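Local coordinates for TRAP-type C4-dicarboxylate:H+ symport system substrate-binding component DctP (Shewanella oneidensis, PDB 4MX6), which binds succinate and probably delivers C4-dicarboxylates in the periplasm to a TRAP-type proton symporter of the inner membrane, at residues F41-A46 and V72-N77; G147-G152 and T250-W255; N156-F161 and E238-V243. All blocks are in the same frame, centred on the assembly; numbering follows the deposited sequence. Where two conformers were deposited one is given.

Contact 1 (F41-A46 and V72-N77); sequences FSHVVA and VSVFPN
F41 O is held by two groups of the neighbouring strand: F75 N donates a hydrogen bond of 2.9 Å to it, and V74 CA approaches at 3.3 Å in a CA-H...O contact. The edge of the F75 ring also lies beside this oxygen. F41 N in turn bonds to S73 O at 2.9 Å, so F41 engages its neighbour through both of its backbone polar groups, as alternate residues of a parallel ladder do. One step on, F75 O accepts from H43 N at 3.0 Å.

Side chains alternate between the two faces. F41 and V74 share one, where they pack on M54 and A55 of helix 50-65. S42 and F75 share the other, and S42 is small enough to fit there against loop residues V95 and V98.

Where the strands end, H43 carries the side-chain contact with P76. Its CG stands between backbone N and carbonyl carbon (chi1 67°), which brings the ring over P76. P76 CA lies over the imidazole face, 3.7 Å from the H43 ring centroid, in a CH-pi contact, and P76 CB comes within 3.4 Å of H43 CE1. H43 ND1 accepts from V45 N at 3.2 Å, the donor lying in the ring plane, which fixes the ring's rotation. Proline suits this place because its nitrogen needs no hydrogen-bond acceptor and its rigid ring offers CH groups to the imidazole. N77 has left-handed backbone angles, which asparagine tolerates well; N77 N makes a bent bond of 2.9 Å to V45 O from above the carbonyl plane.

The whole is the C-terminal end of a beta-alpha-beta crossover (strand 37-42, helix 50-65, strand 70-75). As in other periplasmic binding proteins, the loop leaving the first strand reaches the ligand site, with V45 against the bound succinate.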
ATOM      1  N   PHE A  41     -15.424   6.599  -5.627  1.00  7.62           N
ATOM      2  CA  PHE A  41     -14.123   5.959  -5.419  1.00  7.09           C
ATOM      3  C   PHE A  41     -13.353   6.892  -4.495  1.00  7.01           C
ATOM      4  O   PHE A  41     -13.023   8.018  -4.884  1.00  8.02           O
ATOM      5  CB  PHE A  41     -13.407   5.811  -6.760  1.00  7.65           C
ATOM      6  CG  PHE A  41     -12.199   4.889  -6.745  1.00  8.64           C
ATOM      7  CD1 PHE A  41     -11.327   4.802  -5.672  1.00 11.25           C
ATOM      8  CD2 PHE A  41     -11.941   4.111  -7.841  1.00 10.76           C
ATOM      9  CE1 PHE A  41     -10.238   3.945  -5.709  1.00 12.56           C
ATOM     10  CE2 PHE A  41     -10.860   3.253  -7.875  1.00 12.27           C
ATOM     11  CZ  PHE A  41     -10.004   3.192  -6.812  1.00 11.95           C
ATOM     12  N   SER A  42     -13.100   6.469  -3.262  0.60  6.59           N
ATOM     13  CA  SER A  42     -12.323   7.294  -2.346  0.60  6.10           C
ATOM     14  C   SER A  42     -10.967   6.673  -2.082  0.60  5.66           C
ATOM     15  O   SER A  42     -10.812   5.457  -2.128  0.60  5.56           O
ATOM     16  CB  SER A  42     -13.073   7.532  -1.030  0.60  5.97           C
ATOM     17  OG  SER A  42     -13.296   6.342  -0.290  0.60  6.45           O
ATOM     18  N   HIS A  43      -9.991   7.522  -1.793  1.00  6.51           N
ATOM     19  CA  HIS A  43      -8.678   7.069  -1.383  1.00  5.79           C
ATOM     20  C   HIS A  43      -7.955   8.145  -0.578  1.00  6.14           C
ATOM     21  O   HIS A  43      -8.461   9.272  -0.416  1.00  7.36           O
ATOM     22  CB  HIS A  43      -7.876   6.597  -2.607  1.00  6.11           C
ATOM     23  CG  HIS A  43      -7.518   7.675  -3.579  1.00  6.27           C
ATOM     24  ND1 HIS A  43      -6.475   8.543  -3.345  1.00  6.71           N
ATOM     25  CD2 HIS A  43      -8.046   8.013  -4.783  1.00  6.84           C
ATOM     26  CE1 HIS A  43      -6.374   9.366  -4.375  1.00  6.60           C
ATOM     27  NE2 HIS A  43      -7.315   9.071  -5.256  1.00  6.69           N
ATOM     28  N   VAL A  44      -6.777   7.790  -0.071  1.00  5.59           N
ATOM     29  CA  VAL A  44      -6.062   8.628   0.887  1.00  5.80           C
ATOM     30  C   VAL A  44      -4.827   9.314   0.316  1.00  6.04           C
ATOM     31  O   VAL A  44      -4.146  10.037   1.036  1.00  7.39           O
ATOM     32  CB  VAL A  44      -5.661   7.817   2.152  1.00  6.31           C
ATOM     33  CG1 VAL A  44      -6.893   7.183   2.754  1.00  6.48           C
ATOM     34  CG2 VAL A  44      -4.582   6.771   1.861  1.00  6.33           C
ATOM     35  N   VAL A  45      -4.482   9.061  -0.942  1.00  6.05           N
ATOM     36  CA  VAL A  45      -3.260   9.625  -1.505  1.00  6.06           C
ATOM     37  C   VAL A  45      -3.494  10.888  -2.334  1.00  5.84           C
ATOM     38  O   VAL A  45      -4.618  11.274  -2.623  1.00  6.67           O
ATOM     39  CB  VAL A  45      -2.445   8.581  -2.306  1.00  6.17           C
ATOM     40  CG1 VAL A  45      -2.069   7.405  -1.397  1.00  6.76           C
ATOM     41  CG2 VAL A  45      -3.174   8.094  -3.555  1.00  6.61           C
ATOM     42  N   ALA A  46      -2.393  11.538  -2.697  1.00  5.76           N
ATOM     43  CA  ALA A  46      -2.447  12.677  -3.604  1.00  6.36           C
ATOM     44  C   ALA A  46      -2.885  12.226  -5.003  1.00  6.33           C
ATOM     45  O   ALA A  46      -2.773  11.060  -5.367  1.00  6.48           O
ATOM     46  CB  ALA A  46      -1.098  13.364  -3.669  1.00  6.87           C
ATOM     47  N   VAL A  72     -18.255   8.355 -12.369  1.00 12.77           N
ATOM     48  CA  VAL A  72     -17.384   8.035 -11.247  1.00 11.44           C
ATOM     49  C   VAL A  72     -16.917   9.328 -10.583  1.00 11.27           C
ATOM     50  O   VAL A  72     -16.339  10.178 -11.250  1.00 13.25           O
ATOM     51  CB  VAL A  72     -16.143   7.234 -11.695  1.00 11.48           C
ATOM     52  CG1 VAL A  72     -15.279   6.873 -10.489  1.00 11.25           C
ATOM     53  CG2 VAL A  72     -16.544   5.981 -12.437  1.00 11.89           C
ATOM     54  N   SER A  73     -17.195   9.477  -9.289  1.00 10.03           N
ATOM     55  CA  SER A  73     -16.682  10.586  -8.500  1.00 10.65           C
ATOM     56  C   SER A  73     -15.485  10.103  -7.700  1.00  9.29           C
ATOM     57  O   SER A  73     -15.583   9.118  -6.972  1.00  9.33           O
ATOM     58  CB  SER A  73     -17.759  11.131  -7.563  1.00 13.01           C
ATOM     59  OG  SER A  73     -18.847  11.642  -8.308  1.00 15.57           O
ATOM     60  N   VAL A  74     -14.366  10.804  -7.842  1.00  8.60           N
ATOM     61  CA  VAL A  74     -13.127  10.417  -7.184  1.00  8.12           C
ATOM     62  C   VAL A  74     -12.805  11.408  -6.071  1.00  7.85           C
ATOM     63  O   VAL A  74     -12.823  12.618  -6.276  1.00  9.50           O
ATOM     64  CB  VAL A  74     -11.960  10.364  -8.199  1.00  8.50           C
ATOM     65  CG1 VAL A  74     -10.643  10.052  -7.508  1.00  8.86           C
ATOM     66  CG2 VAL A  74     -12.239   9.330  -9.288  1.00  8.86           C
ATOM     67  N   PHE A  75     -12.468  10.871  -4.893  1.00  7.88           N
ATOM     68  CA  PHE A  75     -12.222  11.670  -3.699  1.00  7.96           C
ATOM     69  C   PHE A  75     -10.845  11.326  -3.148  1.00  8.09           C
ATOM     70  O   PHE A  75     -10.702  10.359  -2.394  1.00  8.44           O
ATOM     71  CB  PHE A  75     -13.296  11.387  -2.639  1.00  8.99           C
ATOM     72  CG  PHE A  75     -14.698  11.626  -3.123  1.00 10.11           C
ATOM     73  CD1 PHE A  75     -15.411  10.615  -3.753  1.00 10.80           C
ATOM     74  CD2 PHE A  75     -15.312  12.854  -2.947  1.00 12.29           C
ATOM     75  CE1 PHE A  75     -16.698  10.830  -4.204  1.00 11.88           C
ATOM     76  CE2 PHE A  75     -16.610  13.069  -3.405  1.00 13.33           C
ATOM     77  CZ  PHE A  75     -17.289  12.053  -4.030  1.00 12.69           C
ATOM     78  N   PRO A  76      -9.807  12.088  -3.533  1.00  8.32           N
ATOM     79  CA  PRO A  76      -8.440  11.798  -3.087  1.00  8.32           C
ATOM     80  C   PRO A  76      -8.172  12.370  -1.693  1.00  8.21           C
ATOM     81  O   PRO A  76      -9.035  13.055  -1.123  1.00  8.87           O
ATOM     82  CB  PRO A  76      -7.594  12.543  -4.122  1.00  8.94           C
ATOM     83  CG  PRO A  76      -8.419  13.775  -4.417  1.00 10.04           C
ATOM     84  CD  PRO A  76      -9.852  13.266  -4.425  1.00  9.73           C
ATOM     85  N   ASN A  77      -6.992  12.093  -1.152  1.00  8.42           N
ATOM     86  CA  ASN A  77      -6.502  12.807   0.032  1.00  9.73           C
ATOM     87  C   ASN A  77      -7.397  12.688   1.262  1.00  8.89           C
ATOM     88  O   ASN A  77      -7.422  13.602   2.086  1.00 10.77           O
ATOM     89  CB  ASN A  77      -6.366  14.310  -0.266  1.00 12.46           C
ATOM     90  CG  ASN A  77      -5.320  14.614  -1.289  1.00 14.87           C
ATOM     91  OD1 ASN A  77      -4.171  14.223  -1.126  1.00 15.02           O
ATOM     92  ND2 ASN A  77      -5.695  15.347  -2.343  1.00 16.19           N
TER

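Contact 2 (G147-G152 and T250-W255); sequences GIVGLG and TSDAFW
V149 and T250 form the hydrogen-bonded pair of an antiparallel two-stranded ladder, just where strand 243-251 turns into helix 252-257. V149 N donates to T250 O at 2.9 Å and T250 N returns a bond to V149 O at 3.1 Å. I148 and S251 make the adjacent non-hydrogen-bonded pair. A third backbone bond, D252 N to G147 O at 2.8 Å, ties the first turn of the helix to the residue just before strand 148-158; the donor sits well above the carbonyl plane. Glycine suits position 147, since at its backbone angles a CB would press on the preceding carbonyl oxygen.

The apolar contacts lie on the V149 and T250 face. With OG1 anti to the backbone N (chi1 -173°) and bonded to Q96 O, T250 turns its methyl CG2 to L151 CD1 at 3.7 Å. The other branch, L151 CD2, lies over one face of the W255 indole toward its rim, 3.9 Å from W255 CZ2. R263 makes a cation-pi contact with the same indole, and K267 and L270 of helix 260-295 also touch L151. With an alanine here both methyls are missing, which would probably leave a gap between T250 CG2 and one face of the W255 indole. V149 CG2 packs on D252 CA at 3.6 Å, while its other branch, CG1, reaches W255 CD1, so the two methyls of valine serve two residues of the helix.

Capping completes the junction. S251, the N-cap, accepts from F254 N through S251 OG at 3.1 Å. Water 1 continues the link from strand to helix, donating to G147 O and accepting from A253 N at 3.1 Å.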
ATOM      1  N   GLY A 147     -18.223  -9.865   2.721  1.00 12.62           N
ATOM      2  CA  GLY A 147     -18.859  -8.892   1.855  1.00 11.83           C
ATOM      3  C   GLY A 147     -17.913  -8.052   1.016  1.00 11.02           C
ATOM      4  O   GLY A 147     -18.367  -7.119   0.355  1.00 11.62           O
ATOM      5  N   ILE A 148     -16.619  -8.365   1.039  1.00 10.83           N
ATOM      6  CA  ILE A 148     -15.623  -7.598   0.287  1.00 10.45           C
ATOM      7  C   ILE A 148     -15.138  -8.403  -0.907  1.00 10.10           C
ATOM      8  O   ILE A 148     -14.668  -9.532  -0.739  1.00 11.76           O
ATOM      9  CB  ILE A 148     -14.434  -7.212   1.171  1.00 10.44           C
ATOM     10  CG1 ILE A 148     -14.895  -6.308   2.323  1.00 11.01           C
ATOM     11  CG2 ILE A 148     -13.350  -6.518   0.346  1.00 10.40           C
ATOM     12  CD1 ILE A 148     -13.809  -6.009   3.338  1.00 12.55           C
ATOM     13  N   VAL A 149     -15.263  -7.819  -2.097  1.00  8.87           N
ATOM     14  CA  VAL A 149     -14.882  -8.457  -3.349  1.00  8.96           C
ATOM     15  C   VAL A 149     -13.550  -7.887  -3.815  1.00  7.71           C
ATOM     16  O   VAL A 149     -13.418  -6.682  -4.008  1.00  8.31           O
ATOM     17  CB  VAL A 149     -15.944  -8.199  -4.451  1.00 10.48           C
ATOM     18  CG1 VAL A 149     -15.502  -8.799  -5.788  1.00 11.15           C
ATOM     19  CG2 VAL A 149     -17.297  -8.751  -4.044  1.00 12.83           C
ATOM     20  N   GLY A 150     -12.558  -8.753  -3.965  1.00  8.06           N
ATOM     21  CA  GLY A 150     -11.257  -8.340  -4.469  1.00  8.31           C
ATOM     22  C   GLY A 150     -11.218  -8.347  -5.978  1.00  7.57           C
ATOM     23  O   GLY A 150     -11.420  -9.384  -6.609  1.00  9.71           O
ATOM     24  N   LEU A 151     -10.922  -7.191  -6.557  1.00  7.11           N
ATOM     25  CA  LEU A 151     -10.984  -7.022  -8.003  1.00  8.58           C
ATOM     26  C   LEU A 151      -9.626  -7.008  -8.691  1.00  8.22           C
ATOM     27  O   LEU A 151      -9.544  -7.317  -9.871  1.00 10.46           O
ATOM     28  CB  LEU A 151     -11.773  -5.751  -8.334  1.00 11.15           C
ATOM     29  CG  LEU A 151     -13.241  -5.830  -7.920  1.00 14.84           C
ATOM     30  CD1 LEU A 151     -13.934  -4.512  -8.179  1.00 16.67           C
ATOM     31  CD2 LEU A 151     -13.935  -6.960  -8.671  1.00 16.11           C
ATOM     32  N   GLY A 152      -8.566  -6.676  -7.973  1.00  7.04           N
ATOM     33  CA  GLY A 152      -7.238  -6.690  -8.547  1.00  7.12           C
ATOM     34  C   GLY A 152      -6.226  -6.125  -7.568  1.00  6.26           C
ATOM     35  O   GLY A 152      -6.589  -5.573  -6.532  1.00  7.54           O
ATOM     36  N   THR A 250     -14.476  -3.813  -3.930  1.00  7.06           N
ATOM     37  CA  THR A 250     -15.829  -3.287  -3.858  1.00  7.64           C
ATOM     38  C   THR A 250     -16.618  -4.118  -2.848  1.00  7.29           C
ATOM     39  O   THR A 250     -16.084  -5.066  -2.264  1.00  8.05           O
ATOM     40  CB  THR A 250     -16.520  -3.274  -5.251  1.00  7.78           C
ATOM     41  OG1 THR A 250     -17.778  -2.596  -5.176  1.00  8.63           O
ATOM     42  CG2 THR A 250     -16.771  -4.663  -5.791  1.00  8.43           C
ATOM     43  N   SER A 251     -17.877  -3.768  -2.624  1.00  8.35           N
ATOM     44  CA  SER A 251     -18.734  -4.598  -1.785  1.00  8.98           C
ATOM     45  C   SER A 251     -19.498  -5.585  -2.649  1.00  9.42           C
ATOM     46  O   SER A 251     -19.872  -5.294  -3.791  1.00  9.69           O
ATOM     47  CB  SER A 251     -19.713  -3.771  -0.949  1.00  9.73           C
ATOM     48  OG  SER A 251     -20.709  -3.172  -1.759  1.00 10.38           O
ATOM     49  N   ASP A 252     -19.756  -6.753  -2.087  1.00 10.58           N
ATOM     50  CA  ASP A 252     -20.547  -7.754  -2.757  1.00 12.17           C
ATOM     51  C   ASP A 252     -21.917  -7.193  -3.111  1.00 11.95           C
ATOM     52  O   ASP A 252     -22.432  -7.449  -4.199  1.00 13.00           O
ATOM     53  CB  ASP A 252     -20.671  -8.965  -1.845  1.00 15.87           C
ATOM     54  CG  ASP A 252     -21.340 -10.118  -2.508  1.00 19.87           C
ATOM     55  OD1 ASP A 252     -20.752 -10.647  -3.481  1.00 21.32           O
ATOM     56  OD2 ASP A 252     -22.442 -10.491  -2.050  1.00 22.62           O
ATOM     57  N   ALA A 253     -22.506  -6.431  -2.194  1.00 12.80           N
ATOM     58  CA  ALA A 253     -23.847  -5.911  -2.419  1.00 13.88           C
ATOM     59  C   ALA A 253     -23.875  -4.983  -3.635  1.00 13.15           C
ATOM     60  O   ALA A 253     -24.764  -5.091  -4.480  1.00 14.50           O
ATOM     61  CB  ALA A 253     -24.357  -5.198  -1.175  1.00 15.59           C
ATOM     62  N   PHE A 254     -22.911  -4.074  -3.743  1.00 12.29           N
ATOM     63  CA  PHE A 254     -22.877  -3.191  -4.902  1.00 11.73           C
ATOM     64  C   PHE A 254     -22.586  -3.968  -6.184  1.00 10.94           C
ATOM     65  O   PHE A 254     -23.256  -3.793  -7.205  1.00 11.81           O
ATOM     66  CB  PHE A 254     -21.849  -2.074  -4.746  1.00 12.11           C
ATOM     67  CG  PHE A 254     -21.667  -1.286  -6.000  1.00 12.74           C
ATOM     68  CD1 PHE A 254     -22.676  -0.450  -6.460  1.00 13.82           C
ATOM     69  CD2 PHE A 254     -20.510  -1.406  -6.754  1.00 13.31           C
ATOM     70  CE1 PHE A 254     -22.520   0.258  -7.636  1.00 14.80           C
ATOM     71  CE2 PHE A 254     -20.362  -0.697  -7.930  1.00 14.27           C
ATOM     72  CZ  PHE A 254     -21.372   0.130  -8.369  1.00 14.48           C
ATOM     73  N   TRP A 255     -21.605  -4.852  -6.127  1.00 10.58           N
ATOM     74  CA  TRP A 255     -21.187  -5.562  -7.327  1.00 10.41           C
ATOM     75  C   TRP A 255     -22.346  -6.406  -7.881  1.00 11.19           C
ATOM     76  O   TRP A 255     -22.588  -6.412  -9.085  1.00 11.76           O
ATOM     77  CB  TRP A 255     -19.965  -6.413  -6.994  1.00 10.04           C
ATOM     78  CG  TRP A 255     -19.075  -6.800  -8.150  1.00 10.38           C
ATOM     79  CD1 TRP A 255     -18.659  -8.064  -8.455  1.00 10.86           C
ATOM     80  CD2 TRP A 255     -18.440  -5.932  -9.110  1.00 10.30           C
ATOM     81  NE1 TRP A 255     -17.825  -8.040  -9.538  1.00 11.35           N
ATOM     82  CE2 TRP A 255     -17.674  -6.747  -9.962  1.00 10.67           C
ATOM     83  CE3 TRP A 255     -18.450  -4.555  -9.334  1.00 10.72           C
ATOM     84  CZ2 TRP A 255     -16.928  -6.239 -11.021  1.00 11.30           C
ATOM     85  CZ3 TRP A 255     -17.706  -4.053 -10.395  1.00 11.33           C
ATOM     86  CH2 TRP A 255     -16.967  -4.891 -11.224  1.00 11.51           C
TER
HETATM   87  O   HOH W   1     -21.433  -6.468   0.677  1.00 14.69           O

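Contact 3 (N156-F161 and E238-V243); sequences NGMKQF and ESNHGV
G157 O lies close to V243 CA and CG2. M158 then pairs with V243 as an antiparallel non-hydrogen-bonded pair, and M158 CA meets G242 O at 3.3 Å in a CA-H...O contact. Methionine's flexible chain, bent at chi2 and chi3, curls so that CE also comes near that oxygen.

K159 N donates an almost straight bond of 2.8 Å to G242 O, and K159 O accepts from H241 N at 3.1 Å. The lysine chain runs across G242, where a CB would collide with CE; glycine is therefore the residue that fits. Beyond it, NZ forms a salt bridge with E218 and donates to water 2, which bridges to V243 O.

Q160 bends at chi2 (-52°), bringing its amide alongside that of N240. Q160 OE1 accepts from N240 N at 3.0 Å and Q160 NE2 donates to N240 OD1 at 2.9 Å, the two amide planes standing 87° apart. Both ends of the glutamine amide are thus engaged by one residue, which fixes its flip. N240 has left-handed backbone angles, a conformation asparagine readily adopts.

F161 N bonds to S239 OG at 3.2 Å, and the F161 ring makes an offset stack on H241, centroids 3.8 Å apart and planes at 9°. S239 OG also shares a hydrogen bond of 2.7 Å with H241 ND1, lying in the imidazole plane, while H241 NE2 binds E218. Held at both nitrogens, the imidazole is set flat against the phenyl face.

Strand 160-163 lies between 217-219 and 235-237 in a mixed sheet, while M158 and V243 lie against M124 of helix 124-132. K159 touches L186 and H241 touches Q189, both of helix 184-191, and Q160 rests on W221 of helix 221-226.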
ATOM      1  N   ASN A 156       2.256   0.093  -5.682  1.00  5.59           N
ATOM      2  CA  ASN A 156       2.903   1.362  -5.387  1.00  5.65           C
ATOM      3  C   ASN A 156       4.417   1.175  -5.502  1.00  5.59           C
ATOM      4  O   ASN A 156       5.011   1.605  -6.493  1.00  6.03           O
ATOM      5  CB  ASN A 156       2.458   1.962  -4.059  1.00  5.95           C
ATOM      6  CG  ASN A 156       2.945   3.388  -3.900  1.00  5.91           C
ATOM      7  OD1 ASN A 156       4.074   3.717  -4.300  1.00  6.03           O
ATOM      8  ND2 ASN A 156       2.103   4.251  -3.361  1.00  7.08           N
ATOM      9  N   GLY A 157       5.033   0.483  -4.548  1.00  5.44           N
ATOM     10  CA  GLY A 157       6.466   0.284  -4.609  1.00  6.33           C
ATOM     11  C   GLY A 157       7.016  -0.335  -3.350  1.00  5.50           C
ATOM     12  O   GLY A 157       6.277  -0.648  -2.434  1.00  5.93           O
ATOM     13  N   MET A 158       8.334  -0.462  -3.297  1.00  5.77           N
ATOM     14  CA  MET A 158       8.991  -0.912  -2.084  1.00  5.57           C
ATOM     15  C   MET A 158       9.096   0.252  -1.105  1.00  5.50           C
ATOM     16  O   MET A 158       9.217   1.403  -1.501  1.00  6.86           O
ATOM     17  CB  MET A 158      10.377  -1.467  -2.396  1.00  6.97           C
ATOM     18  CG  MET A 158      10.401  -2.566  -3.452  1.00  9.18           C
ATOM     19  SD  MET A 158       9.381  -4.006  -3.133  1.00 10.63           S
ATOM     20  CE  MET A 158      10.287  -4.765  -1.785  1.00 11.97           C
ATOM     21  N   LYS A 159       9.044  -0.048   0.184  1.00  5.87           N
ATOM     22  CA  LYS A 159       9.175   0.955   1.232  1.00  5.66           C
ATOM     23  C   LYS A 159      10.624   1.256   1.584  1.00  6.10           C
ATOM     24  O   LYS A 159      11.466   0.362   1.599  1.00  7.00           O
ATOM     25  CB  LYS A 159       8.432   0.481   2.494  1.00  6.01           C
ATOM     26  CG  LYS A 159       6.930   0.285   2.290  1.00  6.13           C
ATOM     27  CD  LYS A 159       6.197  -0.143   3.553  1.00  6.63           C
ATOM     28  CE  LYS A 159       6.657  -1.516   4.015  1.00  6.93           C
ATOM     29  NZ  LYS A 159       5.835  -2.036   5.130  1.00  7.00           N
ATOM     30  N   GLN A 160      10.862   2.532   1.891  1.00  6.22           N
ATOM     31  CA  GLN A 160      12.113   3.048   2.419  1.00  6.25           C
ATOM     32  C   GLN A 160      11.852   3.590   3.816  1.00  6.64           C
ATOM     33  O   GLN A 160      10.763   4.093   4.095  1.00  8.17           O
ATOM     34  CB  GLN A 160      12.626   4.201   1.544  1.00  6.84           C
ATOM     35  CG  GLN A 160      12.485   4.009   0.047  1.00  7.23           C
ATOM     36  CD  GLN A 160      13.055   2.702  -0.471  1.00  7.30           C
ATOM     37  OE1 GLN A 160      13.950   2.121   0.118  1.00  7.52           O
ATOM     38  NE2 GLN A 160      12.541   2.245  -1.601  1.00  8.18           N
ATOM     39  N   PHE A 161      12.847   3.523   4.699  1.00  7.32           N
ATOM     40  CA  PHE A 161      12.743   4.190   5.992  1.00  7.78           C
ATOM     41  C   PHE A 161      13.085   5.680   5.868  1.00  8.23           C
ATOM     42  O   PHE A 161      14.000   6.054   5.130  1.00  8.99           O
ATOM     43  CB  PHE A 161      13.750   3.621   6.999  1.00  8.35           C
ATOM     44  CG  PHE A 161      13.553   2.176   7.366  1.00  8.71           C
ATOM     45  CD1 PHE A 161      12.375   1.722   7.955  1.00  8.99           C
ATOM     46  CD2 PHE A 161      14.589   1.278   7.192  1.00  9.83           C
ATOM     47  CE1 PHE A 161      12.240   0.387   8.329  1.00  9.75           C
ATOM     48  CE2 PHE A 161      14.459  -0.039   7.571  1.00 10.47           C
ATOM     49  CZ  PHE A 161      13.284  -0.485   8.133  1.00 10.17           C
ATOM     50  N   GLU A 238      17.507   3.903   1.901  1.00  8.86           N
ATOM     51  CA  GLU A 238      16.980   3.097   0.801  1.00  9.62           C
ATOM     52  C   GLU A 238      17.102   1.615   1.140  1.00  9.08           C
ATOM     53  O   GLU A 238      18.003   0.916   0.692  1.00 10.38           O
ATOM     54  CB  GLU A 238      17.693   3.445  -0.505  1.00 11.22           C
ATOM     55  CG  GLU A 238      17.056   2.825  -1.746  1.00 13.96           C
ATOM     56  CD  GLU A 238      17.537   3.478  -3.043  1.00 17.76           C
ATOM     57  OE1 GLU A 238      18.444   4.322  -2.993  1.00 19.64           O
ATOM     58  OE2 GLU A 238      17.004   3.159  -4.122  1.00 20.07           O
ATOM     59  N   SER A 239      16.153   1.169   1.944  1.00  7.83           N
ATOM     60  CA  SER A 239      16.136  -0.147   2.538  1.00  7.51           C
ATOM     61  C   SER A 239      15.337  -1.168   1.722  1.00  7.57           C
ATOM     62  O   SER A 239      15.583  -2.361   1.834  1.00  7.86           O
ATOM     63  CB  SER A 239      15.539  -0.012   3.930  1.00  8.04           C
ATOM     64  OG  SER A 239      14.369   0.785   3.881  1.00  7.79           O
ATOM     65  N   ASN A 240      14.354  -0.714   0.939  1.00  7.32           N
ATOM     66  CA  ASN A 240      13.494  -1.629   0.176  1.00  7.36           C
ATOM     67  C   ASN A 240      13.017  -2.792   1.043  1.00  7.03           C
ATOM     68  O   ASN A 240      13.008  -3.944   0.602  1.00  7.82           O
ATOM     69  CB  ASN A 240      14.223  -2.147  -1.067  1.00  8.21           C
ATOM     70  CG  ASN A 240      14.527  -1.047  -2.057  1.00  9.69           C
ATOM     71  OD1 ASN A 240      13.638  -0.313  -2.476  1.00 10.30           O
ATOM     72  ND2 ASN A 240      15.784  -0.945  -2.464  1.00 12.04           N
ATOM     73  N   HIS A 241      12.583  -2.499   2.267  1.00  7.12           N
ATOM     74  CA  HIS A 241      12.436  -3.537   3.283  1.00  7.35           C
ATOM     75  C   HIS A 241      11.042  -4.182   3.344  1.00  6.68           C
ATOM     76  O   HIS A 241      10.833  -5.112   4.116  1.00  7.48           O
ATOM     77  CB  HIS A 241      12.790  -2.979   4.655  1.00  7.24           C
ATOM     78  CG  HIS A 241      11.897  -1.862   5.058  1.00  7.16           C
ATOM     79  ND1 HIS A 241      12.147  -0.552   4.714  1.00  7.07           N
ATOM     80  CD2 HIS A 241      10.710  -1.869   5.709  1.00  7.31           C
ATOM     81  CE1 HIS A 241      11.151   0.198   5.146  1.00  7.55           C
ATOM     82  NE2 HIS A 241      10.263  -0.578   5.748  1.00  7.16           N
ATOM     83  N   GLY A 242      10.099  -3.697   2.541  1.00  6.81           N
ATOM     84  CA  GLY A 242       8.774  -4.300   2.453  1.00  6.65           C
ATOM     85  C   GLY A 242       8.061  -3.713   1.261  1.00  7.07           C
ATOM     86  O   GLY A 242       8.552  -2.753   0.659  1.00  8.20           O
ATOM     87  N   VAL A 243       6.910  -4.271   0.901  1.00  6.62           N
ATOM     88  CA  VAL A 243       6.119  -3.737  -0.205  1.00  6.43           C
ATOM     89  C   VAL A 243       4.919  -2.968   0.304  1.00  5.74           C
ATOM     90  O   VAL A 243       4.288  -3.361   1.279  1.00  6.56           O
ATOM     91  CB  VAL A 243       5.669  -4.853  -1.199  1.00  7.51           C
ATOM     92  CG1 VAL A 243       4.749  -5.894  -0.567  1.00  8.90           C
ATOM     93  CG2 VAL A 243       4.985  -4.251  -2.421  1.00  8.04           C
TER
HETATM   94  O   HOH W   2       3.452  -2.611   3.823  1.00 10.88           O

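In the fold
Contacts 2 and 3 lie toward the two ends of one ladder, strands 148-158 and 243-251, their centres about 28 Å apart on opposite sides of the chain's centre. Contact 1 belongs to a separate parallel sheet, its centre about 17 Å from that of contact 2 and 23 Å from that of contact 3. Yet contacts 1 and 3 approach to about 6 Å between nearest atoms. The side chain of V45 is about 3 Å from the bound succinate. That of K159 stays back, about 7 Å from the succinate, but N156 of contact 3 is hydrogen-bonded to succinate-binding Y246. Contact 2 is remote, its I148 side chain about 10 Å from that of K104.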